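Local coordinates for protein EreC (Klebsiella pneumoniae, PDB 6XCQ) that probably hydrolyses the lactone ester of macrolide antibiotics such as erythromycin, and so gives Klebsiella pneumoniae resistance to them, at residues 313-318 and 323-328; 279-284 and 307-312; 60-65 and 328-333. The protein carries 1 engineered substitution. One frame throughout, in Å; residues are numbered along the deposited sequence.

Contact 1: residues 313-318 and 323-328; sequences TPVSFS and AVPMGQ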
loop_
_atom_site.group_PDB
_atom_site.type_symbol
_atom_site.label_atom_id
_atom_site.label_comp_id
_atom_site.label_asym_id
_atom_site.label_seq_id
_atom_site.Cartn_x
_atom_site.Cartn_y
_atom_site.Cartn_z
ATOM N N THR A 313 5.848 13.319 -6.075
ATOM C CA THR A 313 6.141 13.816 -7.417
ATOM C C THR A 313 6.060 12.648 -8.394
ATOM O O THR A 313 6.070 11.485 -7.951
ATOM C CB THR A 313 7.535 14.443 -7.449
ATOM O OG1 THR A 313 8.492 13.430 -7.111
ATOM C CG2 THR A 313 7.627 15.633 -6.476
ATOM N N PRO A 314 5.997 12.894 -9.708
ATOM C CA PRO A 314 5.859 11.780 -10.653
ATOM C C PRO A 314 7.011 10.787 -10.572
ATOM O O PRO A 314 8.183 11.157 -10.410
ATOM C CB PRO A 314 5.818 12.480 -12.016
ATOM C CG PRO A 314 5.227 13.808 -11.715
ATOM C CD PRO A 314 5.812 14.194 -10.390
ATOM N N VAL A 315 6.655 9.513 -10.723
ATOM C CA VAL A 315 7.564 8.386 -10.578
ATOM C C VAL A 315 7.904 7.855 -11.962
ATOM O O VAL A 315 7.004 7.560 -12.763
ATOM C CB VAL A 315 6.928 7.278 -9.718
ATOM C CG1 VAL A 315 7.842 6.054 -9.650
ATOM C CG2 VAL A 315 6.593 7.797 -8.313
ATOM N N SER A 316 9.190 7.760 -12.262
ATOM C CA SER A 316 9.656 7.036 -13.441
ATOM C C SER A 316 10.394 5.789 -12.978
ATOM O O SER A 316 11.431 5.891 -12.316
ATOM C CB SER A 316 10.571 7.884 -14.317
ATOM O OG SER A 316 11.130 7.057 -15.324
ATOM N N PHE A 317 9.866 4.621 -13.338
ATOM C CA PHE A 317 10.409 3.364 -12.842
ATOM C C PHE A 317 10.018 2.219 -13.770
ATOM O O PHE A 317 8.900 2.194 -14.298
ATOM C CB PHE A 317 9.901 3.106 -11.419
ATOM C CG PHE A 317 10.451 1.864 -10.786
ATOM C CD1 PHE A 317 11.679 1.884 -10.157
ATOM C CD2 PHE A 317 9.723 0.685 -10.793
ATOM C CE1 PHE A 317 12.180 0.744 -9.555
ATOM C CE2 PHE A 317 10.220 -0.460 -10.198
ATOM C CZ PHE A 317 11.448 -0.429 -9.581
ATOM N N SER A 318 10.938 1.262 -13.937
ATOM C CA SER A 318 10.759 0.102 -14.809
ATOM C C SER A 318 10.069 0.449 -16.126
ATOM O O SER A 318 10.502 1.352 -16.849
ATOM C CB SER A 318 9.970 -0.999 -14.091
ATOM O OG SER A 318 10.174 -2.263 -14.711
ATOM N N ALA A 323 4.440 7.871 -14.005
ATOM C CA ALA A 323 3.140 7.653 -13.381
ATOM C C ALA A 323 2.976 8.627 -12.228
ATOM O O ALA A 323 3.951 9.098 -11.626
ATOM C CB ALA A 323 2.953 6.226 -12.880
ATOM N N VAL A 324 1.723 8.956 -11.955
ATOM C CA VAL A 324 1.369 9.809 -10.830
ATOM C C VAL A 324 1.170 8.899 -9.621
ATOM O O VAL A 324 0.326 7.994 -9.682
ATOM C CB VAL A 324 0.101 10.610 -11.137
ATOM C CG1 VAL A 324 -0.339 11.395 -9.917
ATOM C CG2 VAL A 324 0.341 11.529 -12.323
ATOM N N PRO A 325 1.944 9.055 -8.554
ATOM C CA PRO A 325 1.783 8.180 -7.388
ATOM C C PRO A 325 0.653 8.648 -6.491
ATOM O O PRO A 325 0.223 9.799 -6.542
ATOM C CB PRO A 325 3.124 8.310 -6.655
ATOM C CG PRO A 325 3.573 9.698 -7.016
ATOM C CD PRO A 325 3.059 10.003 -8.389
ATOM N N MET A 326 0.204 7.725 -5.634
ATOM C CA MET A 326 -0.784 8.060 -4.612
ATOM C C MET A 326 -0.387 9.316 -3.834
ATOM O O MET A 326 -1.207 10.213 -3.613
ATOM C CB MET A 326 -0.962 6.875 -3.661
ATOM C CG MET A 326 -1.814 7.193 -2.435
ATOM S SD MET A 326 -1.723 5.919 -1.151
ATOM C CE MET A 326 -0.023 6.075 -0.608
ATOM N N GLY A 327 0.882 9.411 -3.425
ATOM C CA GLY A 327 1.302 10.554 -2.622
ATOM C C GLY A 327 1.122 11.899 -3.310
ATOM O O GLY A 327 0.893 12.913 -2.643
ATOM N N GLN A 328 1.226 11.936 -4.641
ATOM C CA GLN A 328 1.072 13.205 -5.346
ATOM C C GLN A 328 -0.372 13.686 -5.273
ATOM O O GLN A 328 -0.624 14.895 -5.173
ATOM C CB GLN A 328 1.538 13.085 -6.806
ATOM C CG GLN A 328 1.516 14.424 -7.594
ATOM C CD GLN A 328 2.207 14.366 -8.956
ATOM O OE1 GLN A 328 2.725 13.326 -9.366
ATOM N NE2 GLN A 328 2.223 15.501 -9.664
#

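Contact 2: residues 279-284 and 307-312; sequences SVRDSY and NNNLQK. Engineered in segment 307-312: Asn309 (natural residue His).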
loop_
_atom_site.group_PDB
_atom_site.type_symbol
_atom_site.label_atom_id
_atom_site.label_comp_id
_atom_site.label_asym_id
_atom_site.label_seq_id
_atom_site.Cartn_x
_atom_site.Cartn_y
_atom_site.Cartn_z
ATOM N N SER A 279 -0.940 5.000 -13.250
ATOM C CA SER A 279 -1.432 5.873 -12.189
ATOM C C SER A 279 -2.810 5.464 -11.667
ATOM O O SER A 279 -3.242 5.980 -10.631
ATOM C CB SER A 279 -1.525 7.322 -12.682
ATOM O OG SER A 279 -0.408 7.679 -13.472
ATOM N N VAL A 280 -3.508 4.556 -12.348
ATOM C CA VAL A 280 -4.925 4.358 -12.048
ATOM C C VAL A 280 -5.101 3.687 -10.690
ATOM O O VAL A 280 -5.907 4.128 -9.864
ATOM C CB VAL A 280 -5.605 3.562 -13.176
ATOM C CG1 VAL A 280 -6.912 2.977 -12.693
ATOM C CG2 VAL A 280 -5.848 4.468 -14.380
ATOM N N ARG A 281 -4.355 2.613 -10.431
ATOM C CA ARG A 281 -4.434 1.988 -9.110
ATOM C C ARG A 281 -4.027 2.956 -8.000
ATOM O O ARG A 281 -4.685 3.014 -6.954
ATOM C CB ARG A 281 -3.566 0.732 -9.055
ATOM C CG ARG A 281 -3.546 0.108 -7.670
ATOM C CD ARG A 281 -2.591 -1.053 -7.548
ATOM N NE ARG A 281 -2.083 -1.155 -6.180
ATOM C CZ ARG A 281 -0.869 -0.770 -5.788
ATOM N NH1 ARG A 281 0.001 -0.269 -6.665
ATOM N NH2 ARG A 281 -0.520 -0.911 -4.513
ATOM N N ASP A 282 -2.945 3.722 -8.193
ATOM C CA ASP A 282 -2.539 4.642 -7.125
ATOM C C ASP A 282 -3.566 5.741 -6.890
ATOM O O ASP A 282 -3.659 6.271 -5.776
ATOM C CB ASP A 282 -1.197 5.313 -7.401
ATOM C CG ASP A 282 -0.007 4.473 -6.944
ATOM O OD1 ASP A 282 0.045 3.273 -7.280
ATOM O OD2 ASP A 282 0.822 5.006 -6.178
ATOM N N SER A 283 -4.319 6.133 -7.913
ATOM C CA SER A 283 -5.325 7.158 -7.648
ATOM C C SER A 283 -6.515 6.572 -6.894
ATOM O O SER A 283 -7.139 7.271 -6.098
ATOM C CB SER A 283 -5.784 7.831 -8.947
ATOM O OG SER A 283 -6.586 6.979 -9.746
ATOM N N TYR A 284 -6.827 5.293 -7.121
ATOM C CA TYR A 284 -7.791 4.607 -6.269
ATOM C C TYR A 284 -7.377 4.667 -4.805
ATOM O O TYR A 284 -8.154 5.100 -3.947
ATOM C CB TYR A 284 -7.952 3.152 -6.713
ATOM C CG TYR A 284 -8.878 2.394 -5.806
ATOM C CD1 TYR A 284 -10.255 2.485 -5.970
ATOM C CD2 TYR A 284 -8.384 1.612 -4.763
ATOM C CE1 TYR A 284 -11.123 1.807 -5.140
ATOM C CE2 TYR A 284 -9.243 0.923 -3.929
ATOM C CZ TYR A 284 -10.614 1.027 -4.124
ATOM O OH TYR A 284 -11.490 0.357 -3.305
ATOM N N ASN A 307 7.898 3.164 -1.313
ATOM C CA ASN A 307 8.408 4.503 -1.640
ATOM C C ASN A 307 7.746 5.053 -2.898
ATOM O O ASN A 307 7.338 6.220 -2.947
ATOM C CB ASN A 307 9.929 4.489 -1.866
ATOM C CG ASN A 307 10.739 4.372 -0.579
ATOM O OD1 ASN A 307 10.195 4.246 0.519
ATOM N ND2 ASN A 307 12.064 4.411 -0.724
ATOM N N ASN A 308 7.669 4.226 -3.946
ATOM C CA ASN A 308 7.101 4.669 -5.215
ATOM C C ASN A 308 5.628 5.057 -5.091
ATOM O O ASN A 308 5.140 5.838 -5.915
ATOM C CB ASN A 308 7.243 3.580 -6.279
ATOM C CG ASN A 308 8.694 3.266 -6.617
ATOM O OD1 ASN A 308 9.614 3.843 -6.057
ATOM N ND2 ASN A 308 8.894 2.333 -7.528
ATOM N N ASN A 309 4.900 4.526 -4.104
ATOM C CA ASN A 309 3.506 4.939 -3.948
ATOM C C ASN A 309 3.385 6.192 -3.086
ATOM O O ASN A 309 2.521 7.036 -3.342
ATOM C CB ASN A 309 2.645 3.832 -3.314
ATOM C CG ASN A 309 2.672 2.529 -4.088
ATOM O OD1 ASN A 309 3.158 1.518 -3.589
ATOM N ND2 ASN A 309 2.109 2.537 -5.291
ATOM N N LEU A 310 4.227 6.321 -2.063
ATOM C CA LEU A 310 4.153 7.454 -1.153
ATOM C C LEU A 310 4.724 8.730 -1.754
ATOM O O LEU A 310 4.389 9.823 -1.278
ATOM C CB LEU A 310 4.909 7.142 0.140
ATOM C CG LEU A 310 4.457 5.958 1.000
ATOM C CD1 LEU A 310 5.386 5.864 2.191
ATOM C CD2 LEU A 310 3.038 6.144 1.477
ATOM N N GLN A 311 5.600 8.602 -2.751
ATOM C CA GLN A 311 6.278 9.740 -3.370
ATOM C C GLN A 311 5.271 10.801 -3.795
ATOM O O GLN A 311 4.166 10.477 -4.227
ATOM C CB GLN A 311 7.066 9.241 -4.587
ATOM C CG GLN A 311 8.003 10.253 -5.220
ATOM C CD GLN A 311 8.953 9.613 -6.210
ATOM O OE1 GLN A 311 9.586 8.587 -5.925
ATOM N NE2 GLN A 311 9.055 10.210 -7.385
ATOM N N LYS A 312 5.630 12.078 -3.646
ATOM C CA LYS A 312 4.669 13.144 -3.936
ATOM C C LYS A 312 4.873 13.780 -5.306
ATOM O O LYS A 312 4.124 14.687 -5.668
ATOM C CB LYS A 312 4.719 14.215 -2.836
ATOM C CG LYS A 312 4.463 13.642 -1.434
ATOM C CD LYS A 312 4.353 14.714 -0.342
ATOM C CE LYS A 312 5.678 15.379 -0.037
ATOM N NZ LYS A 312 5.583 16.217 1.210
#

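Contact 3: residues 60-65 and 328-333; sequences ARIVGL and QHLAER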
loop_
_atom_site.group_PDB
_atom_site.type_symbol
_atom_site.label_atom_id
_atom_site.label_comp_id
_atom_site.label_asym_id
_atom_site.label_seq_id
_atom_site.Cartn_x
_atom_site.Cartn_y
_atom_site.Cartn_z
ATOM N N ALA A 60 0.160 16.772 10.891
ATOM C CA ALA A 60 -0.072 15.691 9.945
ATOM C C ALA A 60 -1.227 14.812 10.418
ATOM O O ALA A 60 -1.343 14.493 11.604
ATOM C CB ALA A 60 1.199 14.850 9.777
ATOM N N ARG A 61 -2.093 14.426 9.483
ATOM C CA ARG A 61 -3.055 13.365 9.725
ATOM C C ARG A 61 -2.788 12.112 8.900
ATOM O O ARG A 61 -3.375 11.063 9.192
ATOM C CB ARG A 61 -4.484 13.856 9.449
ATOM C CG ARG A 61 -4.954 14.957 10.383
ATOM C CD ARG A 61 -6.436 15.201 10.177
ATOM N NE ARG A 61 -7.181 13.959 10.327
ATOM C CZ ARG A 61 -8.432 13.774 9.918
ATOM N NH1 ARG A 61 -9.091 14.756 9.313
ATOM N NH2 ARG A 61 -9.012 12.595 10.090
ATOM N N ILE A 62 -1.923 12.191 7.890
ATOM C CA ILE A 62 -1.534 11.046 7.067
ATOM C C ILE A 62 -0.013 11.035 6.986
ATOM O O ILE A 62 0.578 11.973 6.448
ATOM C CB ILE A 62 -2.132 11.124 5.653
ATOM C CG1 ILE A 62 -3.654 11.308 5.706
ATOM C CG2 ILE A 62 -1.800 9.881 4.858
ATOM C CD1 ILE A 62 -4.178 12.123 4.584
ATOM N N VAL A 63 0.619 9.986 7.512
ATOM C CA VAL A 63 2.065 9.825 7.419
ATOM C C VAL A 63 2.353 8.488 6.750
ATOM O O VAL A 63 1.923 7.433 7.237
ATOM C CB VAL A 63 2.758 9.913 8.788
ATOM C CG1 VAL A 63 4.250 9.586 8.635
ATOM C CG2 VAL A 63 2.607 11.317 9.370
ATOM N N GLY A 64 3.077 8.527 5.634
ATOM C CA GLY A 64 3.475 7.308 4.956
ATOM C C GLY A 64 4.858 6.877 5.407
ATOM O O GLY A 64 5.783 7.690 5.456
ATOM N N LEU A 65 4.986 5.589 5.758
ATOM C CA LEU A 65 6.265 4.942 6.052
ATOM C C LEU A 65 6.573 4.009 4.885
ATOM O O LEU A 65 5.865 3.017 4.672
ATOM C CB LEU A 65 6.220 4.170 7.374
ATOM C CG LEU A 65 5.805 4.923 8.652
ATOM C CD1 LEU A 65 5.688 3.950 9.815
ATOM C CD2 LEU A 65 6.804 6.019 9.000
ATOM N N GLN A 328 1.226 11.936 -4.641
ATOM C CA GLN A 328 1.072 13.205 -5.346
ATOM C C GLN A 328 -0.372 13.686 -5.273
ATOM O O GLN A 328 -0.624 14.895 -5.173
ATOM C CB GLN A 328 1.538 13.085 -6.806
ATOM C CG GLN A 328 1.516 14.424 -7.594
ATOM C CD GLN A 328 2.207 14.366 -8.956
ATOM O OE1 GLN A 328 2.725 13.326 -9.366
ATOM N NE2 GLN A 328 2.223 15.501 -9.664
ATOM N N HIS A 329 -1.335 12.754 -5.301
ATOM C CA HIS A 329 -2.727 13.119 -5.054
ATOM C C HIS A 329 -2.905 13.632 -3.631
ATOM O O HIS A 329 -3.490 14.696 -3.407
ATOM C CB HIS A 329 -3.661 11.918 -5.286
ATOM C CG HIS A 329 -3.727 11.436 -6.705
ATOM N ND1 HIS A 329 -4.673 11.881 -7.602
ATOM C CD2 HIS A 329 -2.977 10.524 -7.371
ATOM C CE1 HIS A 329 -4.508 11.261 -8.757
ATOM N NE2 HIS A 329 -3.486 10.429 -8.644
ATOM N N LEU A 330 -2.411 12.875 -2.649
ATOM C CA LEU A 330 -2.583 13.259 -1.254
ATOM C C LEU A 330 -1.901 14.578 -0.928
ATOM O O LEU A 330 -2.404 15.348 -0.098
ATOM C CB LEU A 330 -2.044 12.157 -0.347
ATOM C CG LEU A 330 -2.806 10.839 -0.408
ATOM C CD1 LEU A 330 -2.120 9.817 0.524
ATOM C CD2 LEU A 330 -4.293 11.064 -0.045
ATOM N N ALA A 331 -0.761 14.859 -1.550
ATOM C CA ALA A 331 -0.116 16.158 -1.349
ATOM C C ALA A 331 -0.967 17.324 -1.835
ATOM O O ALA A 331 -0.662 18.471 -1.488
ATOM C CB ALA A 331 1.241 16.202 -2.057
ATOM N N GLU A 332 -2.005 17.059 -2.632
ATOM C CA GLU A 332 -2.931 18.071 -3.130
ATOM C C GLU A 332 -3.947 18.536 -2.096
ATOM O O GLU A 332 -4.609 19.551 -2.335
ATOM C CB GLU A 332 -3.719 17.540 -4.326
ATOM C CG GLU A 332 -2.935 17.322 -5.586
ATOM C CD GLU A 332 -3.832 17.331 -6.803
ATOM O OE1 GLU A 332 -3.625 18.190 -7.686
ATOM O OE2 GLU A 332 -4.751 16.480 -6.879
ATOM N N ARG A 333 -4.124 17.799 -0.999
ATOM C CA ARG A 333 -5.151 18.128 -0.015
ATOM C C ARG A 333 -4.971 19.549 0.492
ATOM O O ARG A 333 -3.864 19.945 0.864
ATOM C CB ARG A 333 -5.090 17.145 1.156
ATOM C CG ARG A 333 -5.715 15.805 0.869
ATOM C CD ARG A 333 -5.425 14.795 1.973
ATOM N NE ARG A 333 -5.803 15.282 3.294
ATOM C CZ ARG A 333 -7.046 15.242 3.770
ATOM N NH1 ARG A 333 -8.019 14.741 3.029
ATOM N NH2 ARG A 333 -7.316 15.694 4.983
#

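Contact 1: residues 313-318 and 323-328
A two-stranded antiparallel hairpin, 315-317 against 320-323, ends here and runs on into helix 326-330. Val315 and Ala323 form a hydrogen-bonded pair of it: Val315 N donates to Ala323 O at 2.9 Å and nearly straight (171°), and Ala323 N returns the bond to Val315 O, also 2.9 Å. Ala323 O does double duty, since the CA of Pro314 leans on it at 3.4 Å in a weak CA-H...O contact.

Beyond the paired residues, two prolines and a glutamine extend the contact between the segments. Val315 CG2, the methyl anti to the carbonyl carbon, meets the ring of Pro325 obliquely, 3.8 Å from Pro325 CG. The same Pro325 CG sits 3.2 Å from Thr313 O, so this one ring carbon touches both a carbonyl oxygen and a methyl of 313-318. Gln328 comes back to the loop from the first turn of the helix. Its CG is anti to the backbone N (chi1 -175°) and the chain stays extended beyond it, which lays the amide beside the ring of Pro314; Gln328 OE1 is 3.4 Å from Pro314 CD. No hydrogen bond is possible to the proline nitrogen, and the contact is one of packing alone.

Pro325 is the N-cap residue of helix 326-330. Ala323 and Pro325 rest on helix 279-295 through Ser279 and Asp282, while Thr313 packs against helix 417-420 and hydrogen-bonds Thr415.

Contact 2: residues 279-284 and 307-312
The carboxylate of Asp282 and the side-chain amide of Asn309 meet with their planes only 31° apart, although the side chains themselves cross at about a right angle. Asn309 is an engineered residue, histidine in the natural sequence, so the pairing described belongs to the mutant. Its ND2 gives a hydrogen to Asp282 OD2 at 2.9 Å along an almost straight line (172°). The acceptor lies nearly in the amide plane and receives the bond on its syn lone pair. The other carboxylate oxygen, Asp282 OD1, is 3.0 Å from the same Asn309 ND2. With CG anti to the carbonyl carbon (chi1 -57°), Asn309 points its amide across the gap to helix 279-295.

Arg281 adds a positive charge beside this pair. Its chain is extended from CG to NE, and Arg281 NH1 comes within 3.8 Å of Asn309 ND2, the guanidinium standing almost perpendicular to the amide. The same Arg281 NH1 is 3.6 Å from Asp282 OD1, which lies well out of the guanidinium plane; the attraction is therefore electrostatic, with no N-H directed at the oxygen. On its far nitrogen, NH2, Arg281 forms salt bridges to Glu98 and Asp156.

Asp282 OD2 has a second donor, the backbone N of Met326, which ties the carboxylate to the start of helix 326-330. The N-terminal part of helix 279-295 thus faces the short helix 307-310, which directly follows strand 301-304 of the central sheet, and Asn309 also touches Glu98 in the loop after strand 94-97.

Contact 3: residues 60-65 and 328-333
Ile62 gives the most surface to this contact and meets two residues with different branches. Its terminal CD1 reaches Arg333, 3.8 Å from NE and 3.9 Å from CD, so a methyl rests where the aliphatic chain passes into the guanidinium group. The two side chains cross at about a right angle. The other branch, CG2, faces Leu330, with Ile62 CG2 to Leu330 CD1 at 4.3 Å, a looser apolar touch. CG2 lies anti to the backbone N, while CG1, beside that nitrogen (chi1 -54°), carries CD1 toward the arginine.

Strand 62-65 is an inner strand of the mixed central sheet, between 338-345 and 301-304 and parallel to both, and helix 326-330 packs on one of its faces. A type I turn runs from Leu330 to Arg333, with Arg333 N bonded to Leu330 O at 3.1 Å, and the CB atoms of Leu330 and Arg333 both point toward 60-65.

Arg333 is bent at chi3 (54°) and is buried, yet its charge is met: NH1 forms a salt bridge with Asp290 of helix 279-295 and NE another with Asp337. Val293 of that helix touches both Ile62 and Arg333, and Leu330 also packs on Tyr338 and Leu303 of the flanking strands.

Overall arrangement
Contacts 1 and 2 lie 6 Å apart between centres and are joined directly, by the bond from Met326 N to Asp282 OD2 and by Gly327 N, which reaches Asn309 O at 2.9 Å in a probable hydrogen bond. Helix 326-330 is common to contacts 1 and 3, whose centres are 14 Å apart: it follows the hairpin of contact 1, and Leu330 of it packs on the sheet in contact 3; the two contacts share Gln328. Leu310 connects contacts 2 and 3, its CD1 lying 3.4 Å from Gly64 C. Both earlier contacts fall inside the long loop that 60-65 and 328-333 close. Contact 2 holds the engineered Asn309, whose natural histidine probably belongs to the active site.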